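Side-chain contacts in Lactamase_B domain-containing protein (Pontibacter korlensis, PDB 6XFR), which probably catalyses, as a zinc-dependent class B1 metallo-beta-lactamase, the hydrolysis of beta-lactams to substituted beta-amino acids: residues Gln186-Gln189 and Gln190-Lys194; Leu60-Lys64 and Thr65-Gln69; Asp175-Leu178 and Lys179-Pro182; Trp51-Glu54 and Pro55-Leu59. One frame throughout, in Å; residues are numbered along the deposited sequence.

In the fold
The four contacts fall into two pairs, each on one helix and its approach. Along the chain, interaction 4 (51-59) opens helix 53-67 and interaction 2 (60-69) closes it, their centres 13 Å apart; interaction 3 (175-182) then leads into helix 181-191, which interaction 1 (186-194) ends, the centres of these two about 18 Å apart. Each helix is the crossover of a beta-alpha-beta unit, 43-47 to 71-75 in one mixed sheet and 155-159 to 197-200 in the other, and the pairs lie on opposite sides of the chain's centre in the layered metallo-beta-lactamase fold. Interactions 3 and 4, about 12 Å apart at their nearest atoms, bring the starts of both helices close to zinc ligands.

Interaction 1 (Gln186-Gln189 and Gln190-Lys194); sequences QRLQ and QRYPK
L188 and Y192 meet one helical turn apart at the C-terminal end of helix 181-191, where backbone hydrogen bonds make up the polar part of the contact. Q190 N gives its hydrogen to Q186 O at 2.9 Å, tilted 30° from the carbonyl plane. R191 N reaches R187 O, also at 2.9 Å, and Y192 N ends the series on L188 O at 3.1 Å with an N-H...O angle of 157°, although Y192 is the first residue to leave helical geometry. Weak bonds from Q190 N to R187 O and from R191 N to L188 O add a second donor to both carbonyls.

The helix is the crossover between strands 155-159 and 197-200, one of the beta-alpha-beta units of the metallo-beta-lactamase fold.

L188 and Y192, both buried, make the apolar contact: L188 CD2 touches Y192 CE2 at 4.0 Å, the two side chains crossing at a slant. With CG set beside its own backbone N (chi1 -50°), the tyrosine folds back under the last turn and brings CD2 within 3.5 Å of L188 O. The exposed R191 is laid on the ring, its CG 3.6 Å above one face of Y192 near the rim, and from there the arginine runs extended to a cation-pi contact with Y135. Y149 meets the Y192 ring as well, while P137 and L161 pack on L188.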
# COMPACT_ATOMS: atom_id res chain seq x y z
N GLN B 186 16.59 -14.16 -1.68
CA GLN B 186 17.21 -14.37 -0.37
C GLN B 186 18.30 -13.35 -0.10
O GLN B 186 18.52 -12.97 1.04
CB GLN B 186 17.73 -15.79 -0.30
CG GLN B 186 16.63 -16.79 -0.56
CD GLN B 186 17.09 -18.22 -0.58
OE1 GLN B 186 17.87 -18.62 -1.43
NE2 GLN B 186 16.62 -19.00 0.38
N ARG B 187 18.98 -12.88 -1.14
CA ARG B 187 19.88 -11.76 -0.95
C ARG B 187 19.10 -10.53 -0.47
O ARG B 187 19.46 -9.91 0.54
CB ARG B 187 20.63 -11.48 -2.25
CG ARG B 187 21.96 -12.19 -2.38
CD ARG B 187 22.43 -12.31 -3.84
NE ARG B 187 23.35 -13.44 -4.04
CZ ARG B 187 23.28 -14.36 -5.01
NH1 ARG B 187 22.34 -14.34 -5.95
NH2 ARG B 187 24.18 -15.33 -5.05
N LEU B 188 17.96 -10.25 -1.10
CA LEU B 188 17.16 -9.12 -0.63
C LEU B 188 16.73 -9.32 0.82
O LEU B 188 16.84 -8.39 1.64
CB LEU B 188 15.95 -8.96 -1.52
CG LEU B 188 16.23 -8.59 -2.97
CD1 LEU B 188 14.91 -8.35 -3.66
CD2 LEU B 188 17.12 -7.38 -3.03
N GLN B 189 16.26 -10.52 1.17
CA GLN B 189 15.85 -10.75 2.55
C GLN B 189 17.01 -10.58 3.51
O GLN B 189 16.80 -10.14 4.64
CB GLN B 189 15.26 -12.13 2.73
CG GLN B 189 13.95 -12.37 2.06
CD GLN B 189 13.60 -13.82 2.16
OE1 GLN B 189 14.51 -14.66 2.04
NE2 GLN B 189 12.32 -14.15 2.41
N GLN B 190 18.24 -10.89 3.10
CA GLN B 190 19.33 -10.78 4.06
C GLN B 190 19.93 -9.38 4.12
O GLN B 190 20.44 -8.99 5.18
CB GLN B 190 20.44 -11.80 3.72
CG GLN B 190 20.93 -12.61 4.94
CD GLN B 190 19.79 -13.41 5.62
OE1 GLN B 190 19.09 -14.21 4.99
NE2 GLN B 190 19.60 -13.17 6.92
N ARG B 191 19.74 -8.57 3.08
CA ARG B 191 20.32 -7.24 3.03
C ARG B 191 19.41 -6.14 3.57
O ARG B 191 19.92 -5.12 4.05
CB ARG B 191 20.71 -6.92 1.59
CG ARG B 191 21.36 -5.60 1.38
CD ARG B 191 21.77 -5.43 -0.05
NE ARG B 191 22.71 -4.33 -0.19
CZ ARG B 191 24.03 -4.44 -0.10
NH1 ARG B 191 24.61 -5.62 0.12
NH2 ARG B 191 24.77 -3.36 -0.22
N TYR B 192 18.09 -6.32 3.51
CA TYR B 192 17.14 -5.32 4.03
C TYR B 192 16.23 -5.94 5.09
O TYR B 192 15.01 -5.97 4.94
CB TYR B 192 16.31 -4.72 2.89
CG TYR B 192 17.19 -4.24 1.77
CD1 TYR B 192 17.87 -3.03 1.87
CD2 TYR B 192 17.42 -5.04 0.64
CE1 TYR B 192 18.69 -2.61 0.87
CE2 TYR B 192 18.26 -4.62 -0.38
CZ TYR B 192 18.90 -3.40 -0.25
OH TYR B 192 19.74 -2.94 -1.22
N PRO B 193 16.80 -6.46 6.18
CA PRO B 193 15.97 -7.15 7.17
C PRO B 193 14.92 -6.26 7.83
O PRO B 193 13.95 -6.80 8.37
CB PRO B 193 16.99 -7.68 8.18
CG PRO B 193 18.16 -6.82 8.01
CD PRO B 193 18.22 -6.50 6.56
N LYS B 194 15.09 -4.93 7.83
CA LYS B 194 14.15 -4.01 8.45
C LYS B 194 13.42 -3.15 7.41
O LYS B 194 13.05 -2.01 7.70
CB LYS B 194 14.85 -3.12 9.48
CG LYS B 194 15.38 -3.95 10.66
CD LYS B 194 14.68 -3.81 12.04
CE LYS B 194 15.50 -4.43 13.18
NZ LYS B 194 16.29 -3.64 14.11

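Interaction 2 (Leu60-Lys64 and Thr65-Gln69); sequences LTWIK and TNLKQ
The W62 indole carries N66 over one face, has I63 CG1 in its plane at an edge, and meets L67 CD1 with CZ3 and CH2. N66 CB makes a CH-pi contact with the W62 six-membered ring, 4.1 Å from its centroid and 17° off the normal. N66 CG stands 3.6 Å above the indole plane toward the rim, and the amide is turned 51° against the rings. With W62 CG anti to the backbone N (chi1 -174°), the indole leans toward the C-terminal end of the helix, which carries CZ3 to L67 CD1 at 3.3 Å. W18 meets the indole edge-to-face.

Helix 53-67, the crossover from strand 43-47 to strand 71-75 in a beta-alpha-beta unit, finishes here in a wider, pi-type turn. N66 N still bonds W62 O at 2.9 Å, whereas I63 O receives two weak bonds, from L67 N at 3.0 Å and K68 N at 3.1 Å. K68 then leaves the helix with positive phi.

Toward the sheet, I63 CG1 approaches L67 CD2 at 4.3 Å, and both residues pack on I37. I63 CG2 lies 3.5 Å from Q69 O; the buried Q69 amide bonds S39 OG and T40 O.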
# COMPACT_ATOMS: atom_id res chain seq x y z
N LEU B 60 5.86 13.25 -16.28
CA LEU B 60 6.58 14.52 -16.21
C LEU B 60 5.62 15.67 -15.93
O LEU B 60 5.83 16.45 -14.99
CB LEU B 60 7.38 14.74 -17.50
CG LEU B 60 8.52 13.71 -17.64
CD1 LEU B 60 9.18 13.75 -19.01
CD2 LEU B 60 9.55 13.83 -16.53
N THR B 61 4.51 15.75 -16.67
CA THR B 61 3.57 16.84 -16.43
C THR B 61 3.09 16.83 -14.98
O THR B 61 3.01 17.88 -14.33
CB THR B 61 2.39 16.76 -17.40
OG1 THR B 61 2.90 16.62 -18.74
CG2 THR B 61 1.55 18.00 -17.32
N TRP B 62 2.81 15.65 -14.43
CA TRP B 62 2.40 15.59 -13.03
C TRP B 62 3.45 16.17 -12.11
O TRP B 62 3.15 17.02 -11.26
CB TRP B 62 2.11 14.14 -12.66
CG TRP B 62 1.54 14.03 -11.28
CD1 TRP B 62 0.23 14.09 -10.93
CD2 TRP B 62 2.28 13.88 -10.07
NE1 TRP B 62 0.10 13.97 -9.56
CE2 TRP B 62 1.34 13.83 -9.01
CE3 TRP B 62 3.65 13.76 -9.78
CZ2 TRP B 62 1.72 13.69 -7.68
CZ3 TRP B 62 4.02 13.62 -8.45
CH2 TRP B 62 3.05 13.58 -7.41
N ILE B 63 4.71 15.73 -12.26
CA ILE B 63 5.80 16.18 -11.39
C ILE B 63 5.90 17.70 -11.42
O ILE B 63 6.11 18.34 -10.39
CB ILE B 63 7.13 15.51 -11.79
CG1 ILE B 63 7.21 14.12 -11.16
CG2 ILE B 63 8.31 16.31 -11.33
CD1 ILE B 63 7.97 13.14 -11.96
N LYS B 64 5.76 18.29 -12.62
CA LYS B 64 5.90 19.73 -12.75
C LYS B 64 4.72 20.48 -12.11
O LYS B 64 4.89 21.61 -11.62
CB LYS B 64 6.07 20.08 -14.22
CG LYS B 64 6.14 21.55 -14.46
CD LYS B 64 7.09 21.96 -15.51
CE LYS B 64 7.65 23.32 -15.19
NZ LYS B 64 9.09 23.26 -14.80
N THR B 65 3.52 19.89 -12.10
CA THR B 65 2.36 20.57 -11.53
C THR B 65 2.32 20.47 -10.00
O THR B 65 2.00 21.45 -9.32
CB THR B 65 1.07 19.99 -12.09
OG1 THR B 65 0.93 20.35 -13.47
CG2 THR B 65 -0.13 20.49 -11.31
N ASN B 66 2.64 19.29 -9.46
CA ASN B 66 2.42 19.02 -8.05
C ASN B 66 3.69 19.11 -7.20
O ASN B 66 3.66 19.70 -6.12
CB ASN B 66 1.78 17.64 -7.90
CG ASN B 66 0.56 17.48 -8.79
OD1 ASN B 66 0.53 16.66 -9.69
ND2 ASN B 66 -0.43 18.31 -8.56
N LEU B 67 4.81 18.59 -7.67
CA LEU B 67 6.06 18.81 -6.96
C LEU B 67 6.72 20.12 -7.34
O LEU B 67 7.61 20.58 -6.62
CB LEU B 67 7.04 17.68 -7.25
CG LEU B 67 6.88 16.37 -6.49
CD1 LEU B 67 5.50 15.88 -6.63
CD2 LEU B 67 7.87 15.34 -7.07
N LYS B 68 6.33 20.72 -8.47
CA LYS B 68 6.88 21.99 -8.96
C LYS B 68 8.40 22.04 -8.79
O LYS B 68 8.96 23.02 -8.29
CB LYS B 68 6.21 23.17 -8.26
CG LYS B 68 4.67 23.04 -8.15
CD LYS B 68 4.13 23.95 -7.11
CE LYS B 68 3.39 25.11 -7.78
NZ LYS B 68 4.24 25.98 -8.70
N GLN B 69 9.09 20.97 -9.21
CA GLN B 69 10.55 20.91 -9.23
C GLN B 69 11.02 20.04 -10.39
O GLN B 69 10.27 19.18 -10.88
CB GLN B 69 11.12 20.37 -7.90
CG GLN B 69 11.03 18.87 -7.70
CD GLN B 69 11.16 18.42 -6.23
OE1 GLN B 69 10.64 17.37 -5.85
NE2 GLN B 69 11.87 19.22 -5.41

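Interaction 3 (Asp175-Leu178 and Lys179-Pro182); sequences DADL and KSWP
W181 leaves the backbone beside the D177 carbonyl, its CB 3.5 Å from D177 O, and the indole then runs back along the preceding loop. On the benzene side of the indole, CE3 meets L178 CD2 at 3.9 Å, and CZ3 touches A176 CB at 4.1 Å. NE1 is held by a hydrogen bond to L161 O, which helps fix the rotation of the buried rings, and H141, a zinc ligand, is close by.

These residues turn the chain into helix 181-191, the crossover of a beta-alpha-beta unit in this metallo-beta-lactamase fold. W181 N donates to D177 O at 3.0 Å with an N-H...O angle of 164°, and S180 N adds a weak bond to the same oxygen. P182 has no N-H to offer the next carbonyl; its CD sits 3.2 Å from L178 O instead.

On the other side of the turn, D177 stretches out with CG anti to the backbone N (chi1 -169°), and OD1 rests 3.4 Å from S180 CB; a bound zinc ion lies about 3 Å from the D177 side chain. The S180 hydroxyl itself is bonded to G139 O. Earlier in the loop, D175 OD1 hydrogen-bonds NE2 of H80, a further zinc ligand.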
# COMPACT_ATOMS: atom_id res chain seq x y z
N ASP B 175 12.77 -14.28 -20.75
CA ASP B 175 14.07 -13.76 -20.35
C ASP B 175 14.42 -14.13 -18.92
O ASP B 175 15.49 -13.73 -18.43
CB ASP B 175 14.14 -12.22 -20.46
CG ASP B 175 13.86 -11.70 -21.87
OD1 ASP B 175 13.06 -10.75 -21.98
OD2 ASP B 175 14.45 -12.23 -22.86
N ALA B 176 13.55 -14.90 -18.26
CA ALA B 176 13.69 -15.15 -16.83
C ALA B 176 14.87 -16.06 -16.56
O ALA B 176 15.30 -16.85 -17.41
CB ALA B 176 12.41 -15.79 -16.27
N ASP B 177 15.39 -15.94 -15.34
CA ASP B 177 16.49 -16.77 -14.87
C ASP B 177 15.95 -17.53 -13.68
O ASP B 177 16.19 -17.15 -12.53
CB ASP B 177 17.69 -15.96 -14.51
CG ASP B 177 18.91 -16.81 -14.29
OD1 ASP B 177 20.01 -16.24 -14.15
OD2 ASP B 177 18.75 -18.05 -14.27
N LEU B 178 15.21 -18.61 -13.95
CA LEU B 178 14.49 -19.29 -12.89
C LEU B 178 15.44 -19.89 -11.87
O LEU B 178 15.07 -20.03 -10.70
CB LEU B 178 13.62 -20.40 -13.49
CG LEU B 178 12.46 -19.86 -14.32
CD1 LEU B 178 11.57 -21.00 -14.72
CD2 LEU B 178 11.69 -18.79 -13.54
N LYS B 179 16.67 -20.19 -12.27
CA LYS B 179 17.60 -20.85 -11.37
C LYS B 179 18.23 -19.86 -10.40
O LYS B 179 18.53 -20.24 -9.26
CB LYS B 179 18.66 -21.56 -12.21
CG LYS B 179 19.10 -22.90 -11.66
CD LYS B 179 20.25 -22.66 -10.69
CE LYS B 179 21.02 -23.93 -10.43
NZ LYS B 179 20.05 -24.99 -10.05
N SER B 180 18.40 -18.60 -10.80
CA SER B 180 19.03 -17.59 -9.95
C SER B 180 18.04 -16.81 -9.12
O SER B 180 18.38 -16.40 -8.01
CB SER B 180 19.87 -16.63 -10.80
OG SER B 180 20.51 -15.66 -9.99
N TRP B 181 16.83 -16.57 -9.64
CA TRP B 181 15.79 -15.81 -8.95
C TRP B 181 15.65 -16.15 -7.47
O TRP B 181 15.62 -15.21 -6.66
CB TRP B 181 14.46 -16.09 -9.68
CG TRP B 181 13.47 -14.96 -9.64
CD1 TRP B 181 13.34 -14.00 -8.68
CD2 TRP B 181 12.48 -14.68 -10.63
NE1 TRP B 181 12.33 -13.15 -9.01
CE2 TRP B 181 11.78 -13.55 -10.20
CE3 TRP B 181 12.12 -15.29 -11.84
CZ2 TRP B 181 10.74 -12.99 -10.95
CZ3 TRP B 181 11.10 -14.74 -12.57
CH2 TRP B 181 10.42 -13.60 -12.13
N PRO B 182 15.63 -17.42 -7.06
CA PRO B 182 15.50 -17.73 -5.62
C PRO B 182 16.62 -17.18 -4.76
O PRO B 182 16.36 -16.70 -3.65
CB PRO B 182 15.51 -19.27 -5.60
CG PRO B 182 15.16 -19.67 -6.98
CD PRO B 182 15.68 -18.64 -7.90

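Interaction 4 (Trp51-Glu54 and Pro55-Leu59); sequences WGKE and PTEEL
T56 grips the carbonyl of G52 twice. Its OG1 donates to G52 O at 2.6 Å, coming from above the carbonyl plane, 39° out of it, while T56 N reaches the same oxygen at 3.1 Å from nearer that plane. The hydroxyl can do this because OG1 stands beside its own backbone N (chi1 -58°); it also takes a weak bond from G50 N. Two ordinary helical bonds follow: E57 N to K53 O at 2.8 Å, and E58 N to E54 O at 3.3 Å, the latter long but nearly straight at 176°.

G52 is the N-cap of helix 53-67, which crosses from strand 43-47 to strand 71-75 in a beta-alpha-beta unit of the metallo-beta-lactamase fold. P55 falls in the first turn, where backbone N atoms lack a carbonyl one turn back in the helix, so a residue without an N-H costs no helical bond. Its ring tucks back against the incoming chain, CG lying 3.4 Å from W51 O, and S22 packs on it as well. W51 O is bonded by K24 NZ, and the W51 indole turns away from the helix to lie close to D82, a zinc ligand.

Farther from the cap, K53 and E57 lie side by side, CG to CG at 4.2 Å, yet NZ of K53 and OE1 of E57 stay 7.0 Å apart, too far for a salt bridge; E57 also touches A89 of helix 87-91. E54 OE2 and E58 OE1 come within 4.5 Å of each other, a like-charge pair whose repulsion the nearby helix N-terminus may partly offset.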
# COMPACT_ATOMS: atom_id res chain seq x y z
N TRP B 51 5.34 3.34 -18.52
CA TRP B 51 5.29 2.19 -19.40
C TRP B 51 5.16 2.71 -20.83
O TRP B 51 4.13 2.56 -21.49
CB TRP B 51 4.13 1.31 -18.98
CG TRP B 51 4.22 -0.02 -19.48
CD1 TRP B 51 5.09 -0.46 -20.40
CD2 TRP B 51 3.40 -1.12 -19.11
NE1 TRP B 51 4.87 -1.79 -20.64
CE2 TRP B 51 3.84 -2.23 -19.85
CE3 TRP B 51 2.35 -1.29 -18.21
CZ2 TRP B 51 3.26 -3.48 -19.74
CZ3 TRP B 51 1.76 -2.53 -18.10
CH2 TRP B 51 2.22 -3.61 -18.86
N GLY B 52 6.20 3.40 -21.27
CA GLY B 52 6.24 3.97 -22.60
C GLY B 52 6.16 5.49 -22.55
O GLY B 52 6.02 6.12 -21.50
N LYS B 53 6.20 6.06 -23.75
CA LYS B 53 6.27 7.51 -23.94
C LYS B 53 5.08 8.24 -23.34
O LYS B 53 5.23 9.23 -22.61
CB LYS B 53 6.39 7.82 -25.44
CG LYS B 53 6.37 9.30 -25.85
CD LYS B 53 6.43 9.46 -27.40
CE LYS B 53 5.80 8.22 -28.10
NZ LYS B 53 5.60 8.28 -29.59
N GLU B 54 3.86 7.80 -23.68
CA GLU B 54 2.68 8.55 -23.28
C GLU B 54 2.47 8.56 -21.76
O GLU B 54 2.19 9.62 -21.19
CB GLU B 54 1.44 8.00 -23.97
CG GLU B 54 0.23 8.84 -23.68
CD GLU B 54 0.37 10.23 -24.27
OE1 GLU B 54 0.40 10.35 -25.52
OE2 GLU B 54 0.47 11.20 -23.48
N PRO B 55 2.61 7.43 -21.05
CA PRO B 55 2.62 7.49 -19.59
C PRO B 55 3.75 8.35 -19.05
O PRO B 55 3.60 8.98 -17.99
CB PRO B 55 2.80 6.02 -19.18
CG PRO B 55 2.35 5.25 -20.32
CD PRO B 55 2.70 6.04 -21.52
N THR B 56 4.89 8.39 -19.74
CA THR B 56 6.02 9.14 -19.20
C THR B 56 5.82 10.64 -19.37
O THR B 56 6.23 11.42 -18.49
CB THR B 56 7.32 8.63 -19.83
OG1 THR B 56 7.45 7.22 -19.57
CG2 THR B 56 8.52 9.34 -19.23
N GLU B 57 5.15 11.07 -20.45
CA GLU B 57 4.86 12.50 -20.60
C GLU B 57 3.89 12.98 -19.53
O GLU B 57 4.09 14.06 -18.95
CB GLU B 57 4.25 12.76 -21.98
CG GLU B 57 4.99 12.15 -23.15
CD GLU B 57 6.08 13.05 -23.68
OE1 GLU B 57 6.04 13.39 -24.89
OE2 GLU B 57 6.97 13.41 -22.88
N GLU B 58 2.85 12.18 -19.24
CA GLU B 58 1.94 12.44 -18.12
C GLU B 58 2.70 12.53 -16.80
O GLU B 58 2.48 13.44 -16.00
CB GLU B 58 0.85 11.37 -18.06
CG GLU B 58 -0.21 11.52 -19.14
CD GLU B 58 -1.25 10.38 -19.17
OE1 GLU B 58 -2.24 10.49 -19.92
OE2 GLU B 58 -1.07 9.37 -18.45
N LEU B 59 3.57 11.55 -16.55
CA LEU B 59 4.37 11.56 -15.33
C LEU B 59 5.17 12.86 -15.22
O LEU B 59 5.17 13.52 -14.18
CB LEU B 59 5.27 10.33 -15.30
CG LEU B 59 6.28 10.08 -14.16
CD1 LEU B 59 5.67 10.36 -12.82
CD2 LEU B 59 6.74 8.65 -14.22